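Ribokinase (Thermotoga maritima, PDB 1VM7) probably catalyses the magnesium-dependent transfer of phosphate from ATP to O-5 of D-ribose, yielding D-ribose 5-phosphate, and works as a homodimer. Local coordinates at residues P299-E302 with E303-F307; V208-A211 with A212-F215; T155-C158 with A159-N163. All blocks are in the same frame, centred on the assembly; numbering follows the deposited sequence.

Contact 1 (P299-E302 with E303-F307); sequences PARE and EVEAF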
# COMPACT_ATOMS: atom_id res chain seq x y z
N PRO A 299 -3.06 17.85 19.96
CA PRO A 299 -3.94 18.10 21.07
C PRO A 299 -5.15 19.02 20.75
O PRO A 299 -5.19 19.75 19.76
CB PRO A 299 -3.02 18.78 22.10
CG PRO A 299 -2.07 19.48 21.28
CD PRO A 299 -1.79 18.58 20.13
N ALA A 300 -6.15 18.92 21.59
CA ALA A 300 -7.26 19.85 21.52
C ALA A 300 -6.83 21.13 22.27
O ALA A 300 -5.96 21.11 23.14
CB ALA A 300 -8.50 19.24 22.15
N ARG A 301 -7.44 22.25 21.88
CA ARG A 301 -7.14 23.55 22.45
C ARG A 301 -7.11 23.54 23.99
O ARG A 301 -6.19 24.06 24.59
CB ARG A 301 -8.17 24.57 21.96
CG ARG A 301 -7.92 25.98 22.47
CD ARG A 301 -6.45 26.38 22.33
NE ARG A 301 -6.30 27.80 22.59
CZ ARG A 301 -6.46 28.76 21.70
NH1 ARG A 301 -6.79 28.48 20.46
NH2 ARG A 301 -6.30 30.02 22.07
N GLU A 302 -8.10 22.92 24.61
CA GLU A 302 -8.14 22.81 26.06
C GLU A 302 -6.89 22.11 26.62
O GLU A 302 -6.37 22.51 27.67
CB GLU A 302 -9.44 22.13 26.55
CG GLU A 302 -9.75 20.76 25.90
CD GLU A 302 -10.75 20.80 24.70
OE1 GLU A 302 -10.50 21.51 23.68
OE2 GLU A 302 -11.79 20.07 24.79
N GLU A 303 -6.37 21.11 25.91
CA GLU A 303 -5.16 20.46 26.36
C GLU A 303 -3.98 21.43 26.35
O GLU A 303 -3.26 21.48 27.34
CB GLU A 303 -4.93 19.18 25.56
CG GLU A 303 -6.05 18.18 25.89
CD GLU A 303 -5.98 16.91 25.09
OE1 GLU A 303 -6.05 16.98 23.84
OE2 GLU A 303 -5.87 15.83 25.73
N VAL A 304 -3.84 22.21 25.27
CA VAL A 304 -2.76 23.18 25.12
C VAL A 304 -2.85 24.23 26.24
O VAL A 304 -1.85 24.59 26.84
CB VAL A 304 -2.79 23.87 23.73
CG1 VAL A 304 -1.58 24.80 23.57
CG2 VAL A 304 -2.83 22.82 22.58
N GLU A 305 -4.06 24.69 26.54
CA GLU A 305 -4.26 25.67 27.61
C GLU A 305 -3.94 25.11 29.00
O GLU A 305 -3.35 25.79 29.83
CB GLU A 305 -5.71 26.22 27.61
CG GLU A 305 -6.13 26.99 26.33
CD GLU A 305 -5.42 28.33 26.17
OE1 GLU A 305 -5.26 29.04 27.17
OE2 GLU A 305 -5.03 28.69 25.06
N ALA A 306 -4.34 23.86 29.25
CA ALA A 306 -4.04 23.19 30.52
C ALA A 306 -2.54 23.00 30.69
O ALA A 306 -2.03 23.05 31.80
CB ALA A 306 -4.79 21.86 30.62
N PHE A 307 -1.83 22.80 29.58
CA PHE A 307 -0.39 22.66 29.63
C PHE A 307 0.28 23.96 30.13
O PHE A 307 1.07 23.94 31.07
CB PHE A 307 0.12 22.29 28.24
CG PHE A 307 1.49 21.74 28.26
CD1 PHE A 307 1.72 20.49 28.80
CD2 PHE A 307 2.56 22.48 27.77
CE1 PHE A 307 2.99 19.96 28.83
CE2 PHE A 307 3.83 21.97 27.80
CZ PHE A 307 4.06 20.71 28.33
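P299 and A300 meet E303 and V304 in a local contact at the N-terminus of helix 301-309, the last helix of the chain, which lies against helix 274-288. A300 holds the N-cap position, and its backbone is gripped by the glutamate three residues on: A300 N donates to E303 OE1 at 3.0 Å, nearly straight at 172°, and OE1 receives it on its anti lone pair. The E303 side chain reaches back because CG stands beside its own backbone N (chi1 -66°) and the chain runs extended beyond it. Its other oxygen, OE2, forms a salt bridge with R291, a predicted potassium-site residue, so the carboxylate ties the helix start to a neighbouring loop. In the return direction E303 N approaches A300 O at 2.8 Å, but the bond is weak; the straighter bond to A300 O comes from V304 N, 3.2 Å away. Because alanine offers no side-chain acceptor, only the glutamate-to-backbone half of a capping box is formed. A hydrophobic staple accompanies it: P299, just before the cap, and V304, four positions beyond it, touch through P299 CG and V304 CG2 at 3.7 Å, and I287 and F280 of helix 274-288 adjoin this pair. One turn along, R301 and E305 make an i to i+4 salt bridge, R301 NE to E305 OE2 at 2.9 Å. The oxygen lies close to the guanidinium plane, whereas the nitrogen sits 23° out of the carboxylate plane, on its anti side. The terminal nitrogens of R301 turn to other partners, NH1 to I64 O and NH2 to the carboxylate of E270; together with the NE bond, these would hold the guanidinium against rotation.

Contact 2 (V208-A211 with A212-F215); sequences VEKA and AEKF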
# COMPACT_ATOMS: atom_id res chain seq x y z
N VAL A 208 23.34 27.05 12.56
CA VAL A 208 21.95 27.28 12.38
C VAL A 208 21.64 28.79 12.41
O VAL A 208 20.85 29.27 11.59
CB VAL A 208 21.20 26.51 13.44
CG1 VAL A 208 19.82 27.05 13.62
CG2 VAL A 208 21.18 25.02 13.06
N GLU A 209 22.25 29.51 13.33
CA GLU A 209 22.04 30.94 13.46
C GLU A 209 22.52 31.70 12.23
O GLU A 209 21.86 32.63 11.76
CB GLU A 209 22.79 31.48 14.70
CG GLU A 209 22.35 30.82 16.03
CD GLU A 209 23.25 29.67 16.44
OE1 GLU A 209 23.26 28.63 15.75
OE2 GLU A 209 23.99 29.84 17.45
N LYS A 210 23.68 31.30 11.70
CA LYS A 210 24.26 31.96 10.52
C LYS A 210 23.43 31.74 9.28
O LYS A 210 23.35 32.63 8.44
CB LYS A 210 25.70 31.50 10.27
CG LYS A 210 26.45 32.29 9.23
CD LYS A 210 27.09 33.56 9.84
CE LYS A 210 26.10 34.73 9.82
NZ LYS A 210 26.85 35.92 10.26
N ALA A 211 22.85 30.54 9.15
CA ALA A 211 22.01 30.21 8.00
C ALA A 211 20.71 31.02 8.05
O ALA A 211 20.24 31.58 7.04
CB ALA A 211 21.66 28.72 8.01
N ALA A 212 20.10 31.05 9.25
CA ALA A 212 18.88 31.78 9.45
C ALA A 212 19.10 33.23 9.07
O ALA A 212 18.22 33.83 8.42
CB ALA A 212 18.42 31.67 10.87
N GLU A 213 20.25 33.78 9.46
CA GLU A 213 20.61 35.15 9.12
C GLU A 213 20.69 35.36 7.63
O GLU A 213 20.25 36.39 7.13
CB GLU A 213 21.95 35.53 9.72
CG GLU A 213 21.87 36.07 11.13
CD GLU A 213 23.11 36.90 11.47
OE1 GLU A 213 24.12 36.82 10.73
OE2 GLU A 213 23.07 37.66 12.47
N LYS A 214 21.26 34.41 6.91
CA LYS A 214 21.37 34.56 5.46
C LYS A 214 20.02 34.55 4.81
O LYS A 214 19.81 35.24 3.83
CB LYS A 214 22.25 33.50 4.85
CG LYS A 214 23.64 33.73 5.25
CD LYS A 214 24.64 32.76 4.70
CE LYS A 214 26.00 33.22 5.12
NZ LYS A 214 26.22 34.68 4.77
N PHE A 215 19.10 33.76 5.34
CA PHE A 215 17.76 33.78 4.79
C PHE A 215 17.09 35.14 4.97
O PHE A 215 16.42 35.64 4.06
CB PHE A 215 16.91 32.65 5.37
CG PHE A 215 17.16 31.35 4.69
CD1 PHE A 215 16.86 31.21 3.33
CD2 PHE A 215 17.72 30.29 5.38
CE1 PHE A 215 17.10 30.03 2.67
CE2 PHE A 215 17.97 29.09 4.72
CZ PHE A 215 17.65 28.95 3.36
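K210 and E213, three residues apart on helix 208-217, meet with their side chains at a slant, and the lysine does most of the bending. Its CG lies trans to the backbone N (chi1 -170°), then the chain folds twice, at chi2 (85°) and chi3 (-87°), which carries the ammonium round to the glutamate. NZ stands 2.9 Å from E213 OE1 in a salt bridge whose hydrogen bond is weak; the CE methylene of K210 is almost as near OE1, at 3.0 Å, a tight approach that leaves the exact placing of the lysine end doubtful. K214, on the next turn, lays its CG 3.4 Å from K210 O, while its own NZ stays 5.7 Å from K210 NZ. On the buried side the F215 ring is set obliquely to A211 O, CD2 at 3.3 Å, and packs edge-to-face with F202 of helix 191-202. V208 and A212 touch strands 222-226 and 232-236, so this helix is amphipathic, one flank on the main sheet. On the polar flank the carboxylate of E213, through its weakly bonded pair with K210, would partly offset the like charges of K210 and K214.

Contact 3 (T155-C158 with A159-N163); sequences TLEC and AKRFN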
# COMPACT_ATOMS: atom_id res chain seq x y z
N THR A 155 3.16 26.29 -4.74
CA THR A 155 3.63 26.85 -3.49
C THR A 155 4.22 28.23 -3.75
O THR A 155 3.85 29.19 -3.10
CB THR A 155 4.69 25.92 -2.86
OG1 THR A 155 4.06 24.70 -2.50
CG2 THR A 155 5.33 26.53 -1.60
N LEU A 156 5.11 28.32 -4.72
CA LEU A 156 5.76 29.57 -5.01
C LEU A 156 4.75 30.67 -5.42
O LEU A 156 4.82 31.80 -4.95
CB LEU A 156 6.78 29.36 -6.13
CG LEU A 156 7.47 30.60 -6.68
CD1 LEU A 156 8.11 31.44 -5.56
CD2 LEU A 156 8.50 30.16 -7.71
N GLU A 157 3.83 30.31 -6.29
CA GLU A 157 2.88 31.28 -6.79
C GLU A 157 2.01 31.80 -5.65
O GLU A 157 1.72 32.98 -5.61
CB GLU A 157 2.02 30.68 -7.92
CG GLU A 157 1.19 31.70 -8.69
CD GLU A 157 2.03 32.68 -9.50
OE1 GLU A 157 3.28 32.73 -9.34
OE2 GLU A 157 1.42 33.41 -10.31
N CYS A 158 1.60 30.91 -4.74
CA CYS A 158 0.85 31.32 -3.54
C CYS A 158 1.61 32.30 -2.66
O CYS A 158 1.06 33.30 -2.23
CB CYS A 158 0.49 30.10 -2.70
SG CYS A 158 -0.86 29.20 -3.39
N ALA A 159 2.87 31.98 -2.37
CA ALA A 159 3.72 32.85 -1.55
C ALA A 159 3.93 34.20 -2.23
O ALA A 159 3.95 35.25 -1.57
CB ALA A 159 5.06 32.16 -1.27
N LYS A 160 4.07 34.17 -3.56
CA LYS A 160 4.17 35.40 -4.36
C LYS A 160 2.92 36.26 -4.27
O LYS A 160 3.00 37.47 -4.07
CB LYS A 160 4.43 35.09 -5.84
CG LYS A 160 5.81 34.55 -6.16
CD LYS A 160 6.04 34.50 -7.68
CE LYS A 160 6.50 35.83 -8.19
NZ LYS A 160 6.54 35.85 -9.68
N ARG A 161 1.76 35.64 -4.48
CA ARG A 161 0.54 36.41 -4.61
C ARG A 161 -0.15 36.76 -3.28
O ARG A 161 -0.95 37.70 -3.23
CB ARG A 161 -0.46 35.69 -5.50
CG ARG A 161 0.00 35.51 -6.92
CD ARG A 161 -1.21 35.49 -7.81
NE ARG A 161 -0.99 34.70 -9.01
CZ ARG A 161 -1.88 34.56 -9.97
NH1 ARG A 161 -3.08 35.15 -9.88
NH2 ARG A 161 -1.58 33.81 -11.03
N PHE A 162 0.13 35.99 -2.23
CA PHE A 162 -0.58 36.17 -0.97
C PHE A 162 -0.34 37.54 -0.36
O PHE A 162 0.78 37.91 -0.02
CB PHE A 162 -0.25 35.09 0.05
CG PHE A 162 -1.30 34.94 1.13
CD1 PHE A 162 -2.61 34.62 0.80
CD2 PHE A 162 -0.98 35.13 2.46
CE1 PHE A 162 -3.57 34.48 1.77
CE2 PHE A 162 -1.93 34.99 3.44
CZ PHE A 162 -3.22 34.66 3.10
N ASN A 163 -1.41 38.30 -0.25
CA ASN A 163 -1.42 39.46 0.62
C ASN A 163 -1.84 38.95 2.00
O ASN A 163 -3.03 38.73 2.28
CB ASN A 163 -2.34 40.55 0.09
CG ASN A 163 -2.06 41.89 0.74
OD1 ASN A 163 -1.01 42.08 1.36
ND2 ASN A 163 -3.00 42.82 0.60
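E157 and R161 face each other one turn apart near the C-terminal end of helix 152-161, and a single carboxylate oxygen, E157 OE2, takes both donors. R161 presents its NE/NH2 edge: NE lies 3.0 Å from E157 OE2 and NH2 3.1 Å from the same atom, with that oxygen near the guanidinium plane in both cases. The flat groups stand 79° apart, almost perpendicular, so the two bonds reach OE2 differently. NH2 meets the anti lone pair of OE2, whereas NE comes from above the carboxylate plane, 44° out of it. E157 gets there by placing CG opposite the backbone N (chi1 -168°) and bending at chi2; R161 stays extended from CG to NE. The guanidinium also has a cation-pi partner in W135, whose side chain touches E157 too. The other carboxylate oxygen, E157 OE1, packs against the K160 chain at CD, 3.7 Å, and faces K160 NZ across 4.5 Å, beyond a salt bridge; K160 NZ has a long, weak ion pair with E179. The helix is the crossover of a beta-alpha-beta unit joining parallel strands 143-146 and 165-168; C158 and F162 touch strand 143-146, and A159 touches both strands. Its backbone donors are met in sequence: A159 N by T155 O, K160 N by L156 O at 2.8 Å, R161 N by E157 O. The series closes with F162 N on C158 O, also 2.8 Å, although F162 has already left helical backbone angles. At the other end of the segment, T155 OG1 makes a weak hydrogen bond with Q147 O.

All three contacts are local helical ones, partly buried, and none touches another: the nearest atoms of contacts 2 and 3 are about 12 Å apart, while contact 1 lies about 22 Å from contact 2 and 19 Å from contact 3. Contacts 2 and 3 sit on helices packed against strands of the nine-stranded sheet, and each pairs an apolar inner flank with charged residues outside. Contact 1 instead belongs to a terminal helix resting on another helix. Its ion pairs extend to other parts of the chain, whereas the lysine–glutamate pair of contact 2 is weakly bonded and the arginine of contact 3 adds an aromatic partner.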